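Local coordinates for protein acetoacetate decarboxylase (Sphingomonas wittichii, PDB 5UPB) that is an acetoacetate decarboxylase-like lyase that probably acts on small oxo acids through the Schiff-base chemistry of the acetoacetate decarboxylase family, at residues Phe6-Thr10 against Gly11-Leu15; Gly139-Arg142 against Glu143-Val147. One frame throughout, in Å; residues are numbered along the deposited sequence.

Contact 1: Phe6-Thr10 against Gly11-Leu15; sequences FLTPT and GQASL
The first torsion of T8 (chi1 80°) sets OG1 between its own backbone N and carbonyl carbon, directed at the backbone N-H of G11, and leaves the methyl CG2 on the side facing A13. G11 N donates to T8 OG1 at 3.1 Å with an N-H...O angle of 151°, a moderately bent bond that ties the side chain across the bend made by P9 and T10. CG2 of T8 meets the methyl CB of A13 at 4.0 Å. With a valine in its place, the G11 N-H would probably lose this acceptor and the bend its side-chain tie.

T10 and Q12 cross at a slant, T10 CG2 lying 3.4 Å from Q12 CG, although T10 is exposed and poorly ordered; Q12 itself packs on E227 of the second subunit.

The two segments form one doubled-back loop near the N-terminus, ahead of strand 21-34, and a type I beta turn from G11 to S14 shapes its returning limb. The positive phi of G11 (83°) would jam a CB against the T10 carbonyl oxygen. At the open end, beyond the cis peptide that precedes F6, F6 N donates to A13 O at 3.1 Å from above the carbonyl plane. That oxygen also accepts a bond from K122 NZ of the second subunit, and the F6 ring stacks with F102 of the same subunit. F6 CB and A13 CB pack 3.9 Å apart beside the F6 N-A13 O bond, both residues being buried in the assembly. S14 OG turns instead to the carbonyl oxygen of T4.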
ATOM      1  N   PHE A   6     -14.875 -15.723  -2.290  1.00 34.96           N
ATOM      2  CA  PHE A   6     -14.906 -17.103  -1.751  1.00 37.73           C
ATOM      3  C   PHE A   6     -16.342 -17.599  -1.578  1.00 40.83           C
ATOM      4  O   PHE A   6     -17.139 -16.981  -0.858  1.00 43.65           O
ATOM      5  CB  PHE A   6     -14.195 -17.185  -0.391  1.00 42.64           C
ATOM      6  CG  PHE A   6     -12.780 -16.630  -0.381  1.00 35.85           C
ATOM      7  CD1 PHE A   6     -11.962 -16.729  -1.492  1.00 36.27           C
ATOM      8  CD2 PHE A   6     -12.285 -16.004   0.758  1.00 39.34           C
ATOM      9  CE1 PHE A   6     -10.675 -16.211  -1.488  1.00 37.25           C
ATOM     10  CE2 PHE A   6     -10.992 -15.483   0.779  1.00 34.74           C
ATOM     11  CZ  PHE A   6     -10.182 -15.590  -0.354  1.00 29.97           C
ATOM     12  N   LEU A   7     -16.679 -18.717  -2.210  1.00 38.38           N
ATOM     13  CA  LEU A   7     -18.025 -19.281  -2.097  1.00 44.08           C
ATOM     14  C   LEU A   7     -18.172 -20.066  -0.795  1.00 52.19           C
ATOM     15  O   LEU A   7     -17.474 -21.063  -0.572  1.00 46.15           O
ATOM     16  CB  LEU A   7     -18.326 -20.177  -3.298  1.00 48.33           C
ATOM     17  CG  LEU A   7     -18.387 -19.487  -4.658  1.00 46.17           C
ATOM     18  CD1 LEU A   7     -18.478 -20.509  -5.765  1.00 48.87           C
ATOM     19  CD2 LEU A   7     -19.592 -18.525  -4.692  1.00 50.84           C
ATOM     20  N   THR A   8     -19.081 -19.623   0.058  1.00 46.16           N
ATOM     21  CA  THR A   8     -19.376 -20.301   1.309  1.00 44.29           C
ATOM     22  C   THR A   8     -20.887 -20.311   1.458  1.00 59.46           C
ATOM     23  O   THR A   8     -21.578 -19.499   0.830  1.00 60.55           O
ATOM     24  CB  THR A   8     -18.726 -19.618   2.526  1.00 48.86           C
ATOM     25  OG1 THR A   8     -19.503 -18.475   2.925  1.00 60.38           O
ATOM     26  CG2 THR A   8     -17.322 -19.154   2.206  1.00 47.41           C
ATOM     27  N   PRO A   9     -21.434 -21.224   2.273  1.00 67.01           N
ATOM     28  CA  PRO A   9     -22.907 -21.287   2.381  1.00 92.44           C
ATOM     29  C   PRO A   9     -23.507 -19.952   2.795  1.00114.30           C
ATOM     30  O   PRO A   9     -24.435 -19.455   2.145  1.00110.87           O
ATOM     31  CB  PRO A   9     -23.145 -22.391   3.425  1.00 82.99           C
ATOM     32  CG  PRO A   9     -21.805 -23.072   3.638  1.00 67.31           C
ATOM     33  CD  PRO A   9     -20.759 -22.067   3.275  1.00 67.69           C
ATOM     34  N   THR A  10     -22.992 -19.368   3.879  1.00134.05           N
ATOM     35  CA  THR A  10     -23.293 -17.990   4.254  1.00128.86           C
ATOM     36  C   THR A  10     -23.251 -17.019   3.073  1.00 86.64           C
ATOM     37  O   THR A  10     -24.170 -16.215   2.871  1.00 74.69           O
ATOM     38  CB  THR A  10     -22.290 -17.539   5.314  1.00148.28           C
ATOM     39  OG1 THR A  10     -22.257 -18.495   6.376  1.00132.28           O
ATOM     40  CG2 THR A  10     -22.670 -16.181   5.864  1.00167.17           C
ATOM     41  N   GLY A  11     -22.168 -17.054   2.305  1.00 65.82           N
ATOM     42  CA  GLY A  11     -21.932 -16.056   1.285  1.00 63.62           C
ATOM     43  C   GLY A  11     -21.292 -14.779   1.794  1.00 65.85           C
ATOM     44  O   GLY A  11     -21.074 -13.853   0.996  1.00 61.79           O
ATOM     45  N   GLN A  12     -20.958 -14.705   3.087  1.00 54.42           N
ATOM     46  CA  GLN A  12     -20.349 -13.505   3.650  1.00 51.42           C
ATOM     47  C   GLN A  12     -18.966 -13.224   3.088  1.00 42.67           C
ATOM     48  O   GLN A  12     -18.443 -12.122   3.287  1.00 45.90           O
ATOM     49  CB  GLN A  12     -20.254 -13.631   5.175  1.00 68.24           C
ATOM     50  CG  GLN A  12     -19.528 -14.891   5.655  1.00 84.80           C
ATOM     51  CD  GLN A  12     -19.214 -14.848   7.131  1.00115.02           C
ATOM     52  OE1 GLN A  12     -19.619 -13.927   7.837  1.00146.48           O
ATOM     53  NE2 GLN A  12     -18.480 -15.844   7.605  1.00111.85           N
ATOM     54  N   ALA A  13     -18.347 -14.191   2.419  1.00 43.56           N
ATOM     55  CA  ALA A  13     -16.969 -14.052   1.990  1.00 42.37           C
ATOM     56  C   ALA A  13     -16.839 -13.827   0.489  1.00 45.38           C
ATOM     57  O   ALA A  13     -15.720 -13.833  -0.017  1.00 35.72           O
ATOM     58  CB  ALA A  13     -16.157 -15.286   2.412  1.00 41.42           C
ATOM     59  N   SER A  14     -17.946 -13.659  -0.238  1.00 37.18           N
ATOM     60  CA  SER A  14     -17.860 -13.404  -1.670  1.00 41.86           C
ATOM     61  C   SER A  14     -17.364 -11.987  -1.902  1.00 35.42           C
ATOM     62  O   SER A  14     -17.802 -11.047  -1.239  1.00 42.95           O
ATOM     63  CB  SER A  14     -19.224 -13.586  -2.360  1.00 40.02           C
ATOM     64  OG  SER A  14     -19.607 -14.945  -2.482  1.00 47.49           O
ATOM     65  N   LEU A  15     -16.452 -11.821  -2.863  1.00 39.61           N
ATOM     66  CA  LEU A  15     -16.013 -10.474  -3.229  1.00 40.12           C
ATOM     67  C   LEU A  15     -17.168  -9.633  -3.725  1.00 47.52           C
ATOM     68  O   LEU A  15     -17.231  -8.430  -3.460  1.00 42.15           O
ATOM     69  CB  LEU A  15     -14.965 -10.519  -4.328  1.00 40.35           C
ATOM     70  CG  LEU A  15     -13.497 -10.585  -4.032  1.00 39.92           C
ATOM     71  CD1 LEU A  15     -12.768 -10.537  -5.393  1.00 43.96           C
ATOM     72  CD2 LEU A  15     -13.027  -9.489  -3.116  1.00 32.20           C
TER

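Contact 2: Gly139-Arg142 against Glu143-Val147; sequences GGLR and EGAVV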
ATOM      1  N   GLY A 139     -10.042  27.498   0.191  1.00 39.32           N
ATOM      2  CA  GLY A 139     -11.434  27.258  -0.051  1.00 42.02           C
ATOM      3  C   GLY A 139     -11.591  25.982  -0.874  1.00 43.36           C
ATOM      4  O   GLY A 139     -10.661  25.202  -1.070  1.00 38.80           O
ATOM      5  N   GLY A 140     -12.825  25.763  -1.306  1.00 36.24           N
ATOM      6  CA  GLY A 140     -13.195  24.619  -2.108  1.00 30.31           C
ATOM      7  C   GLY A 140     -13.135  24.920  -3.584  1.00 35.69           C
ATOM      8  O   GLY A 140     -12.361  25.771  -4.046  1.00 36.93           O
ATOM      9  N   LEU A 141     -14.010  24.255  -4.333  1.00 33.30           N
ATOM     10  CA  LEU A 141     -14.091  24.481  -5.771  1.00 34.44           C
ATOM     11  C   LEU A 141     -14.668  25.874  -6.055  1.00 38.06           C
ATOM     12  O   LEU A 141     -15.676  26.282  -5.482  1.00 34.55           O
ATOM     13  CB  LEU A 141     -14.936  23.394  -6.431  1.00 33.47           C
ATOM     14  CG  LEU A 141     -14.273  22.028  -6.345  1.00 30.43           C
ATOM     15  CD1 LEU A 141     -15.291  20.970  -6.715  1.00 39.06           C
ATOM     16  CD2 LEU A 141     -13.065  21.976  -7.283  1.00 34.88           C
ATOM     17  N   ARG A 142     -13.978  26.602  -6.920  1.00 35.49           N
ATOM     18  CA  ARG A 142     -14.264  27.978  -7.289  1.00 36.24           C
ATOM     19  C   ARG A 142     -13.380  28.331  -8.476  1.00 39.46           C
ATOM     20  O   ARG A 142     -12.451  27.601  -8.835  1.00 41.27           O
ATOM     21  CB  ARG A 142     -13.957  28.924  -6.123  1.00 40.47           C
ATOM     22  CG  ARG A 142     -12.473  28.904  -5.745  1.00 46.95           C
ATOM     23  CD  ARG A 142     -12.130  29.763  -4.548  1.00 72.09           C
ATOM     24  NE  ARG A 142     -12.761  29.342  -3.305  1.00110.81           N
ATOM     25  CZ  ARG A 142     -12.946  30.150  -2.264  1.00133.53           C
ATOM     26  NH1 ARG A 142     -12.551  31.417  -2.319  1.00133.54           N
ATOM     27  NH2 ARG A 142     -13.534  29.693  -1.166  1.00138.02           N
ATOM     28  N   GLU A 143     -13.629  29.490  -9.038  1.00 37.76           N
ATOM     29  CA  GLU A 143     -12.724  29.993 -10.049  1.00 35.44           C
ATOM     30  C   GLU A 143     -11.317  30.058  -9.472  1.00 42.67           C
ATOM     31  O   GLU A 143     -11.116  30.519  -8.346  1.00 37.15           O
ATOM     32  CB  GLU A 143     -13.168  31.385 -10.468  1.00 37.69           C
ATOM     33  CG  GLU A 143     -14.571  31.482 -10.977  1.00 70.60           C
ATOM     34  CD  GLU A 143     -14.893  32.882 -11.443  1.00 98.16           C
ATOM     35  OE1 GLU A 143     -14.014  33.752 -11.294  1.00103.70           O
ATOM     36  OE2 GLU A 143     -16.039  33.135 -11.898  1.00116.53           O
ATOM     37  N   GLY A 144     -10.347  29.530 -10.197  1.00 44.92           N
ATOM     38  CA  GLY A 144      -9.002  29.534  -9.691  1.00 41.74           C
ATOM     39  C   GLY A 144      -8.589  28.327  -8.879  1.00 44.57           C
ATOM     40  O   GLY A 144      -7.399  28.167  -8.649  1.00 37.62           O
ATOM     41  N   ALA A 145      -9.515  27.461  -8.471  1.00 36.38           N
ATOM     42  CA  ALA A 145      -9.149  26.237  -7.757  1.00 31.49           C
ATOM     43  C   ALA A 145      -8.355  25.271  -8.633  1.00 35.24           C
ATOM     44  O   ALA A 145      -8.489  25.249  -9.855  1.00 37.01           O
ATOM     45  CB  ALA A 145     -10.413  25.535  -7.254  1.00 30.93           C
ATOM     46  N   VAL A 146      -7.534  24.435  -7.998  1.00 30.78           N
ATOM     47  CA  VAL A 146      -6.798  23.410  -8.735  1.00 33.34           C
ATOM     48  C   VAL A 146      -7.204  22.049  -8.200  1.00 28.55           C
ATOM     49  O   VAL A 146      -7.524  21.903  -7.015  1.00 31.11           O
ATOM     50  CB  VAL A 146      -5.272  23.621  -8.684  1.00 36.81           C
ATOM     51  CG1 VAL A 146      -4.906  24.868  -9.507  1.00 35.01           C
ATOM     52  CG2 VAL A 146      -4.754  23.741  -7.239  1.00 36.36           C
ATOM     53  N   VAL A 147      -7.281  21.082  -9.120  1.00 30.93           N
ATOM     54  CA  VAL A 147      -7.605  19.681  -8.853  1.00 26.07           C
ATOM     55  C   VAL A 147      -6.536  18.819  -9.511  1.00 24.90           C
ATOM     56  O   VAL A 147      -6.034  19.165 -10.587  1.00 29.61           O
ATOM     57  CB  VAL A 147      -9.001  19.349  -9.408  1.00 29.04           C
ATOM     58  CG1 VAL A 147      -9.333  17.898  -9.193  1.00 35.27           C
ATOM     59  CG2 VAL A 147     -10.038  20.272  -8.756  1.00 33.03           C
TER
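R142 and A145 are the end residues of a type II beta turn that leads the chain into strand 146-153. A145 N donates to R142 O at 3.0 Å, nearly straight at 166°, with the donor lying above the carbonyl plane. The methyl of A145 closes over the same oxygen, its CB 3.3 Å from R142 O, and also faces the carbonyl of G140, so that it sits inside the curve of the incoming chain and is buried there. G144 takes the third place of the turn with a positive phi of 91°, where a CB would be jammed against the E143 carbonyl oxygen. That carbonyl, in the middle peptide of the turn, lies beside the R142 side chain: CG of R142 is turned between its own backbone N and carbonyl carbon (chi1 63°), which leaves it 3.3 Å from E143 O. Further out the chain bends at chi3, bringing the guanidinium back over G139, where a CB would collide with R142 NH2; the arginine is exposed and poorly ordered, so this placement is less certain than the turn itself.

The turn belongs to the approach to an antiparallel pairing. G144 and A145 are already bonded through their backbones to V165, and V147 to L163, V165 and L163 both lying on strand 156-166. Alternation along the new strand sends V146 outward, against L73 of the third subunit, and V147 back toward the preceding loop. There CG2 of V147, beside its backbone N, touches CD2 of L141 at 3.8 Å, the two side chains crossing at about a right angle. CD2 of L141 also approaches A145 CB, 4.4 Å away, while R130 and P131 pack against both L141 and V147.

How the contacts relate
Contacts 1 and 2 lie far apart in the fold, about 44 Å between centres and about 28 Å between nearest atoms, and share no element. Both are local chain reversals that rely on a glycine with positive phi. Contact 1 is a surface loop on the N-terminal side of strand 21-34; across its two segments a side-chain and a backbone hydrogen bond join the limbs, and its buried residues owe much of their cover to a second subunit. Contact 2 is partly buried and delivers the chain to strand 146-153; a single backbone bond closes its turn, and apolar packing within the same chain dominates, with L73 of the third subunit packing on its outward valine.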